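Carbon monoxide dehydrogenase (Thermococcus sp. AM4, PDB 6T7J) probably catalyses the reversible oxidation of carbon monoxide to carbon dioxide at a nickel-iron-sulfur cluster, which lacks its nickel in this as-isolated enzyme. Local coordinates at residues A[227-239]-A[521-533]. Numbering follows the deposited sequence.
With MSK (Broken Fe4S4 cluster), chain F.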
ATOM      1  N   GLY A 227       6.949   4.051  13.852  1.00 46.19           N
ATOM      2  CA  GLY A 227       7.965   4.003  14.893  1.00 42.27           C
ATOM      3  C   GLY A 227       7.410   4.228  16.286  1.00 45.02           C
ATOM      4  O   GLY A 227       7.738   3.493  17.222  1.00 46.80           O
ATOM      5  N   TRP A 228       6.571   5.247  16.446  1.00 45.76           N
ATOM      6  CA  TRP A 228       6.068   5.635  17.756  1.00 47.96           C
ATOM      7  C   TRP A 228       4.767   4.932  18.132  1.00 52.03           C
ATOM      8  O   TRP A 228       4.148   5.299  19.136  1.00 53.36           O
ATOM      9  CB  TRP A 228       5.879   7.152  17.811  1.00 44.87           C
ATOM     10  CG  TRP A 228       7.165   7.892  18.008  1.00 55.29           C
ATOM     11  CD1 TRP A 228       7.899   8.530  17.051  1.00 51.93           C
ATOM     12  CD2 TRP A 228       7.877   8.061  19.239  1.00 56.42           C
ATOM     13  NE1 TRP A 228       9.023   9.089  17.611  1.00 52.13           N
ATOM     14  CE2 TRP A 228       9.032   8.815  18.954  1.00 55.55           C
ATOM     15  CE3 TRP A 228       7.647   7.652  20.557  1.00 54.30           C
ATOM     16  CZ2 TRP A 228       9.956   9.167  19.936  1.00 52.69           C
ATOM     17  CZ3 TRP A 228       8.567   7.999  21.531  1.00 52.58           C
ATOM     18  CH2 TRP A 228       9.706   8.751  21.216  1.00 49.80           C
ATOM     19  N   SER A 229       4.343   3.930  17.364  1.00 44.87           N
ATOM     20  CA  SER A 229       3.109   3.223  17.681  1.00 46.52           C
ATOM     21  C   SER A 229       3.217   1.742  17.342  1.00 45.06           C
ATOM     22  O   SER A 229       3.307   0.904  18.244  1.00 45.18           O
ATOM     23  CB  SER A 229       1.927   3.852  16.943  1.00 46.13           C
ATOM     24  OG  SER A 229       0.723   3.167  17.234  1.00 52.61           O
ATOM     25  N   GLY A 230       3.210   1.412  16.050  1.00 44.90           N
ATOM     26  CA  GLY A 230       3.247   0.030  15.606  1.00 43.71           C
ATOM     27  C   GLY A 230       4.461  -0.742  16.082  1.00 42.90           C
ATOM     28  O   GLY A 230       4.331  -1.741  16.794  1.00 45.83           O
ATOM     29  N   SER A 231       5.653  -0.288  15.687  1.00 44.89           N
ATOM     30  CA  SER A 231       6.877  -0.908  16.184  1.00 51.31           C
ATOM     31  C   SER A 231       6.979  -0.780  17.699  1.00 44.62           C
ATOM     32  O   SER A 231       7.452  -1.700  18.382  1.00 48.09           O
ATOM     33  CB  SER A 231       8.094  -0.276  15.506  1.00 48.34           C
ATOM     34  OG  SER A 231       8.452  -0.981  14.331  1.00 46.83           O
ATOM     35  N   MET A 232       6.531   0.357  18.240  1.00 43.76           N
ATOM     36  CA  MET A 232       6.538   0.561  19.686  1.00 46.45           C
ATOM     37  C   MET A 232       5.641  -0.453  20.387  1.00 50.46           C
ATOM     38  O   MET A 232       6.024  -1.037  21.409  1.00 46.91           O
ATOM     39  CB  MET A 232       6.096   1.988  20.010  1.00 45.60           C
ATOM     40  CG  MET A 232       6.327   2.392  21.454  1.00 46.90           C
ATOM     41  SD  MET A 232       8.064   2.708  21.813  1.00 48.76           S
ATOM     42  CE  MET A 232       8.282   4.311  21.051  1.00 44.07           C
ATOM     43  N   MET A 233       4.433  -0.664  19.854  1.00 46.60           N
ATOM     44  CA  MET A 233       3.544  -1.678  20.412  1.00 46.93           C
ATOM     45  C   MET A 233       4.162  -3.063  20.310  1.00 48.52           C
ATOM     46  O   MET A 233       4.083  -3.855  21.255  1.00 45.50           O
ATOM     47  CB  MET A 233       2.198  -1.656  19.695  1.00 45.50           C
ATOM     48  CG  MET A 233       1.227  -0.594  20.178  1.00 52.63           C
ATOM     49  SD  MET A 233      -0.280  -0.587  19.186  1.00 56.67           S
ATOM     50  CE  MET A 233      -0.033  -2.067  18.219  1.00 50.76           C
ATOM     51  N   ALA A 234       4.768  -3.377  19.163  1.00 46.30           N
ATOM     52  CA  ALA A 234       5.424  -4.669  19.004  1.00 51.69           C
ATOM     53  C   ALA A 234       6.454  -4.894  20.104  1.00 53.90           C
ATOM     54  O   ALA A 234       6.440  -5.928  20.781  1.00 53.28           O
ATOM     55  CB  ALA A 234       6.078  -4.761  17.624  1.00 51.29           C
ATOM     56  N   THR A 235       7.333  -3.911  20.317  1.00 50.62           N
ATOM     57  CA  THR A 235       8.383  -4.057  21.324  1.00 51.47           C
ATOM     58  C   THR A 235       7.796  -4.173  22.726  1.00 53.74           C
ATOM     59  O   THR A 235       8.165  -5.071  23.497  1.00 47.00           O
ATOM     60  CB  THR A 235       9.353  -2.875  21.242  1.00 51.27           C
ATOM     61  OG1 THR A 235      10.060  -2.917  19.996  1.00 47.72           O
ATOM     62  CG2 THR A 235      10.354  -2.922  22.392  1.00 46.08           C
ATOM     63  N   TYR A 236       6.877  -3.267  23.079  1.00 50.59           N
ATOM     64  CA  TYR A 236       6.327  -3.255  24.432  1.00 48.23           C
ATOM     65  C   TYR A 236       5.573  -4.543  24.736  1.00 48.86           C
ATOM     66  O   TYR A 236       5.715  -5.110  25.826  1.00 50.72           O
ATOM     67  CB  TYR A 236       5.418  -2.041  24.618  1.00 55.89           C
ATOM     68  CG  TYR A 236       6.043  -0.917  25.417  1.00 55.98           C
ATOM     69  CD1 TYR A 236       5.863  -0.833  26.792  1.00 55.33           C
ATOM     70  CD2 TYR A 236       6.809   0.063  24.795  1.00 56.91           C
ATOM     71  CE1 TYR A 236       6.431   0.194  27.528  1.00 56.82           C
ATOM     72  CE2 TYR A 236       7.380   1.095  25.523  1.00 55.48           C
ATOM     73  CZ  TYR A 236       7.188   1.154  26.889  1.00 54.91           C
ATOM     74  OH  TYR A 236       7.751   2.176  27.619  1.00 57.79           O
ATOM     75  N   LEU A 237       4.782  -5.036  23.780  1.00 52.91           N
ATOM     76  CA  LEU A 237       4.015  -6.253  24.018  1.00 46.88           C
ATOM     77  C   LEU A 237       4.899  -7.492  24.006  1.00 48.38           C
ATOM     78  O   LEU A 237       4.643  -8.434  24.764  1.00 48.59           O
ATOM     79  CB  LEU A 237       2.899  -6.382  22.985  1.00 38.04           C
ATOM     80  CG  LEU A 237       1.749  -5.389  23.162  1.00 43.12           C
ATOM     81  CD1 LEU A 237       0.612  -5.737  22.234  1.00 41.42           C
ATOM     82  CD2 LEU A 237       1.270  -5.359  24.602  1.00 46.48           C
ATOM     83  N   SER A 238       5.941  -7.518  23.168  1.00 50.50           N
ATOM     84  CA  SER A 238       6.884  -8.629  23.221  1.00 49.66           C
ATOM     85  C   SER A 238       7.589  -8.676  24.569  1.00 53.72           C
ATOM     86  O   SER A 238       7.823  -9.759  25.116  1.00 53.78           O
ATOM     87  CB  SER A 238       7.898  -8.514  22.084  1.00 46.93           C
ATOM     88  OG  SER A 238       7.260  -8.197  20.862  1.00 54.09           O
ATOM     89  N   ASP A 239       7.923  -7.506  25.124  1.00 49.90           N
ATOM     90  CA  ASP A 239       8.514  -7.469  26.459  1.00 51.36           C
ATOM     91  C   ASP A 239       7.520  -7.936  27.515  1.00 54.21           C
ATOM     92  O   ASP A 239       7.875  -8.713  28.410  1.00 54.33           O
ATOM     93  CB  ASP A 239       9.008  -6.057  26.777  1.00 52.06           C
ATOM     94  CG  ASP A 239      10.265  -5.692  26.012  1.00 53.43           C
ATOM     95  OD1 ASP A 239      10.817  -6.571  25.316  1.00 51.03           O
ATOM     96  OD2 ASP A 239      10.701  -4.525  26.107  1.00 51.51           O
ATOM     97  N   SER A 521      15.823  -6.080  17.931  1.00 46.31           N
ATOM     98  CA  SER A 521      15.440  -6.345  16.555  1.00 49.69           C
ATOM     99  C   SER A 521      15.014  -5.055  15.855  1.00 50.65           C
ATOM    100  O   SER A 521      15.140  -3.953  16.398  1.00 49.94           O
ATOM    101  CB  SER A 521      14.323  -7.391  16.525  1.00 48.66           C
ATOM    102  OG  SER A 521      13.168  -6.919  17.200  1.00 41.55           O
ATOM    103  N   CYS A 522      14.488  -5.198  14.634  1.00 50.77           N
ATOM    104  CA  CYS A 522      14.134  -4.033  13.827  1.00 50.34           C
ATOM    105  C   CYS A 522      13.004  -3.234  14.460  1.00 49.79           C
ATOM    106  O   CYS A 522      13.001  -1.999  14.393  1.00 46.58           O
ATOM    107  CB  CYS A 522      13.751  -4.469  12.413  1.00 51.22           C
ATOM    108  SG  CYS A 522      15.113  -4.425  11.229  1.00 71.90           S
ATOM    109  N   VAL A 523      12.025  -3.912  15.066  1.00 46.56           N
ATOM    110  CA  VAL A 523      10.993  -3.178  15.789  1.00 48.16           C
ATOM    111  C   VAL A 523      11.573  -2.564  17.055  1.00 48.71           C
ATOM    112  O   VAL A 523      11.105  -1.514  17.521  1.00 51.63           O
ATOM    113  CB  VAL A 523       9.788  -4.088  16.094  1.00 51.74           C
ATOM    114  CG1 VAL A 523       9.008  -4.382  14.814  1.00 48.60           C
ATOM    115  CG2 VAL A 523      10.242  -5.374  16.765  1.00 43.69           C
ATOM    116  N   ASP A 524      12.617  -3.178  17.614  1.00 43.92           N
ATOM    117  CA  ASP A 524      13.259  -2.646  18.808  1.00 51.35           C
ATOM    118  C   ASP A 524      14.042  -1.370  18.546  1.00 51.55           C
ATOM    119  O   ASP A 524      14.629  -0.828  19.489  1.00 44.25           O
ATOM    120  CB  ASP A 524      14.174  -3.700  19.430  1.00 50.78           C
ATOM    121  CG  ASP A 524      13.406  -4.738  20.218  1.00 52.39           C
ATOM    122  OD1 ASP A 524      12.159  -4.657  20.241  1.00 54.97           O
ATOM    123  OD2 ASP A 524      14.045  -5.631  20.813  1.00 50.78           O
ATOM    124  N   CYS A 525      14.077  -0.875  17.305  1.00 49.00           N
ATOM    125  CA  CYS A 525      14.509   0.502  17.101  1.00 44.55           C
ATOM    126  C   CYS A 525      13.632   1.463  17.887  1.00 48.37           C
ATOM    127  O   CYS A 525      14.080   2.561  18.238  1.00 42.30           O
ATOM    128  CB  CYS A 525      14.489   0.869  15.619  1.00 39.29           C
ATOM    129  SG  CYS A 525      15.599  -0.084  14.580  1.00 57.14           S
ATOM    130  N   SER A 526      12.384   1.067  18.176  1.00 49.56           N
ATOM    131  CA  SER A 526      11.546   1.864  19.067  1.00 47.41           C
ATOM    132  C   SER A 526      12.258   2.132  20.388  1.00 40.79           C
ATOM    133  O   SER A 526      12.160   3.233  20.943  1.00 48.80           O
ATOM    134  CB  SER A 526      10.205   1.162  19.304  1.00 44.82           C
ATOM    135  OG  SER A 526      10.386  -0.158  19.787  1.00 47.71           O
ATOM    136  N   ARG A 527      13.004   1.140  20.890  1.00 42.55           N
ATOM    137  CA  ARG A 527      13.809   1.335  22.095  1.00 51.98           C
ATOM    138  C   ARG A 527      14.705   2.557  21.959  1.00 50.43           C
ATOM    139  O   ARG A 527      14.769   3.403  22.860  1.00 49.38           O
ATOM    140  CB  ARG A 527      14.656   0.092  22.375  1.00 43.22           C
ATOM    141  CG  ARG A 527      13.872  -1.168  22.681  1.00 44.88           C
ATOM    142  CD  ARG A 527      14.750  -2.168  23.417  1.00 51.67           C
ATOM    143  NE  ARG A 527      14.343  -3.549  23.181  1.00 54.58           N
ATOM    144  CZ  ARG A 527      13.460  -4.204  23.927  1.00 50.29           C
ATOM    145  NH1 ARG A 527      12.888  -3.600  24.962  1.00 48.63           N
ATOM    146  NH2 ARG A 527      13.149  -5.460  23.638  1.00 48.59           N
ATOM    147  N   ILE A 528      15.408   2.663  20.827  1.00 45.90           N
ATOM    148  CA  ILE A 528      16.240   3.832  20.560  1.00 45.12           C
ATOM    149  C   ILE A 528      15.425   5.106  20.742  1.00 49.45           C
ATOM    150  O   ILE A 528      15.826   6.026  21.468  1.00 49.13           O
ATOM    151  CB  ILE A 528      16.851   3.741  19.149  1.00 44.48           C
ATOM    152  CG1 ILE A 528      18.015   2.747  19.139  1.00 45.59           C
ATOM    153  CG2 ILE A 528      17.307   5.106  18.667  1.00 48.31           C
ATOM    154  CD1 ILE A 528      18.561   2.451  17.758  1.00 46.32           C
ATOM    155  N   LEU A 529      14.237   5.152  20.127  1.00 45.33           N
ATOM    156  CA  LEU A 529      13.392   6.336  20.238  1.00 47.74           C
ATOM    157  C   LEU A 529      13.029   6.632  21.686  1.00 50.10           C
ATOM    158  O   LEU A 529      12.893   7.802  22.063  1.00 47.27           O
ATOM    159  CB  LEU A 529      12.125   6.163  19.400  1.00 52.28           C
ATOM    160  CG  LEU A 529      12.302   6.233  17.883  1.00 57.12           C
ATOM    161  CD1 LEU A 529      10.948   6.317  17.193  1.00 55.28           C
ATOM    162  CD2 LEU A 529      13.181   7.411  17.495  1.00 52.06           C
ATOM    163  N   ILE A 530      12.871   5.595  22.509  1.00 49.68           N
ATOM    164  CA  ILE A 530      12.636   5.824  23.929  1.00 48.40           C
ATOM    165  C   ILE A 530      13.879   6.421  24.575  1.00 49.07           C
ATOM    166  O   ILE A 530      13.805   7.445  25.266  1.00 48.55           O
ATOM    167  CB  ILE A 530      12.203   4.520  24.625  1.00 48.19           C
ATOM    168  CG1 ILE A 530      10.838   4.075  24.102  1.00 49.94           C
ATOM    169  CG2 ILE A 530      12.138   4.719  26.132  1.00 50.62           C
ATOM    170  CD1 ILE A 530       9.740   5.096  24.334  1.00 46.94           C
ATOM    171  N   ALA A 531      15.044   5.816  24.319  1.00 49.26           N
ATOM    172  CA  ALA A 531      16.283   6.262  24.948  1.00 48.03           C
ATOM    173  C   ALA A 531      16.516   7.747  24.701  1.00 53.39           C
ATOM    174  O   ALA A 531      16.566   8.550  25.643  1.00 52.08           O
ATOM    175  CB  ALA A 531      17.460   5.433  24.431  1.00 45.67           C
ATOM    176  N   LEU A 532      16.638   8.129  23.427  1.00 48.44           N
ATOM    177  CA  LEU A 532      16.738   9.540  23.072  1.00 46.61           C
ATOM    178  C   LEU A 532      15.628  10.346  23.733  1.00 53.21           C
ATOM    179  O   LEU A 532      15.884  11.380  24.363  1.00 55.92           O
ATOM    180  CB  LEU A 532      16.692   9.698  21.552  1.00 45.10           C
ATOM    181  CG  LEU A 532      17.765   8.937  20.772  1.00 52.63           C
ATOM    182  CD1 LEU A 532      17.429   8.885  19.290  1.00 39.41           C
ATOM    183  CD2 LEU A 532      19.134   9.567  20.998  1.00 53.16           C
ATOM    184  N   GLY A 533      14.387   9.856  23.637  1.00 51.93           N
ATOM    185  CA  GLY A 533      13.272  10.572  24.235  1.00 49.38           C
ATOM    186  C   GLY A 533      13.473  10.815  25.716  1.00 50.29           C
ATOM    187  O   GLY A 533      13.155  11.893  26.227  1.00 53.02           O
TER
HETATM  188  S1  MSK F 703      15.864  -8.724   9.251  0.82 53.76           S
HETATM  189  S3  MSK F 703      14.885  -5.744   7.761  1.00 60.52           S
HETATM  190  S4  MSK F 703      17.476  -7.530   6.393  0.64 51.58           S
HETATM  191  S5  MSK F 703      17.582  -6.055   9.513  1.00 55.01           S
HETATM  192 FE1  MSK F 703      14.473  -7.527  10.570  0.87 63.68          FE
HETATM  193 FE2  MSK F 703      17.900  -7.878   8.507  0.62 47.25          FE
HETATM  194 FE3  MSK F 703      17.050  -5.584   7.272  0.55 48.47          FE
HETATM  195 FE4  MSK F 703      15.504  -7.807   7.205  0.75 48.49          FE
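Ser526 sits as a knob in a hole formed by Gly227, Ser231, Met232 and Thr235, where two helices of the Prismane/CO dehydrogenase fold cross at -104°. Packing is tight here. Ser526 CB lies 3.6 Å from Met232 SD. OG of Ser526 stands between its own backbone N and carbonyl carbon (chi1 55°) and donates back to Val523 O. Beside it, Thr235 OG1 donates to the anti lone pair of Asp524 OD1 at 2.7 Å. Thr235 CG2 covers the centre of one face of the Arg527 guanidinium. Arg527 grips Asp239 end-on, with the two planes nearly coplanar: NH1 meets OD2 at 2.6 Å and NH2 meets OD1 at 3.1 Å. NH2 also bridges to Asp524 OD2, from above that carboxylate. Arg313 and Lys129 bind Asp239 too. A leucine in place of Arg527 would probably cost Asp239 its end-on partner and leave Asp524 OD2 without its salt-bridge mate. The loop before helix 525-538 carries Cys522 to the broken cluster, its SG 3.2 Å from FE1. Only partly exposed Ile530 packs more loosely, its CD1 3.7 Å from Met232 CE. Close and buried beside it, Leu529 CD1 makes a CH-pi contact over the five-membered ring of Trp228, 3.6 Å from its centroid.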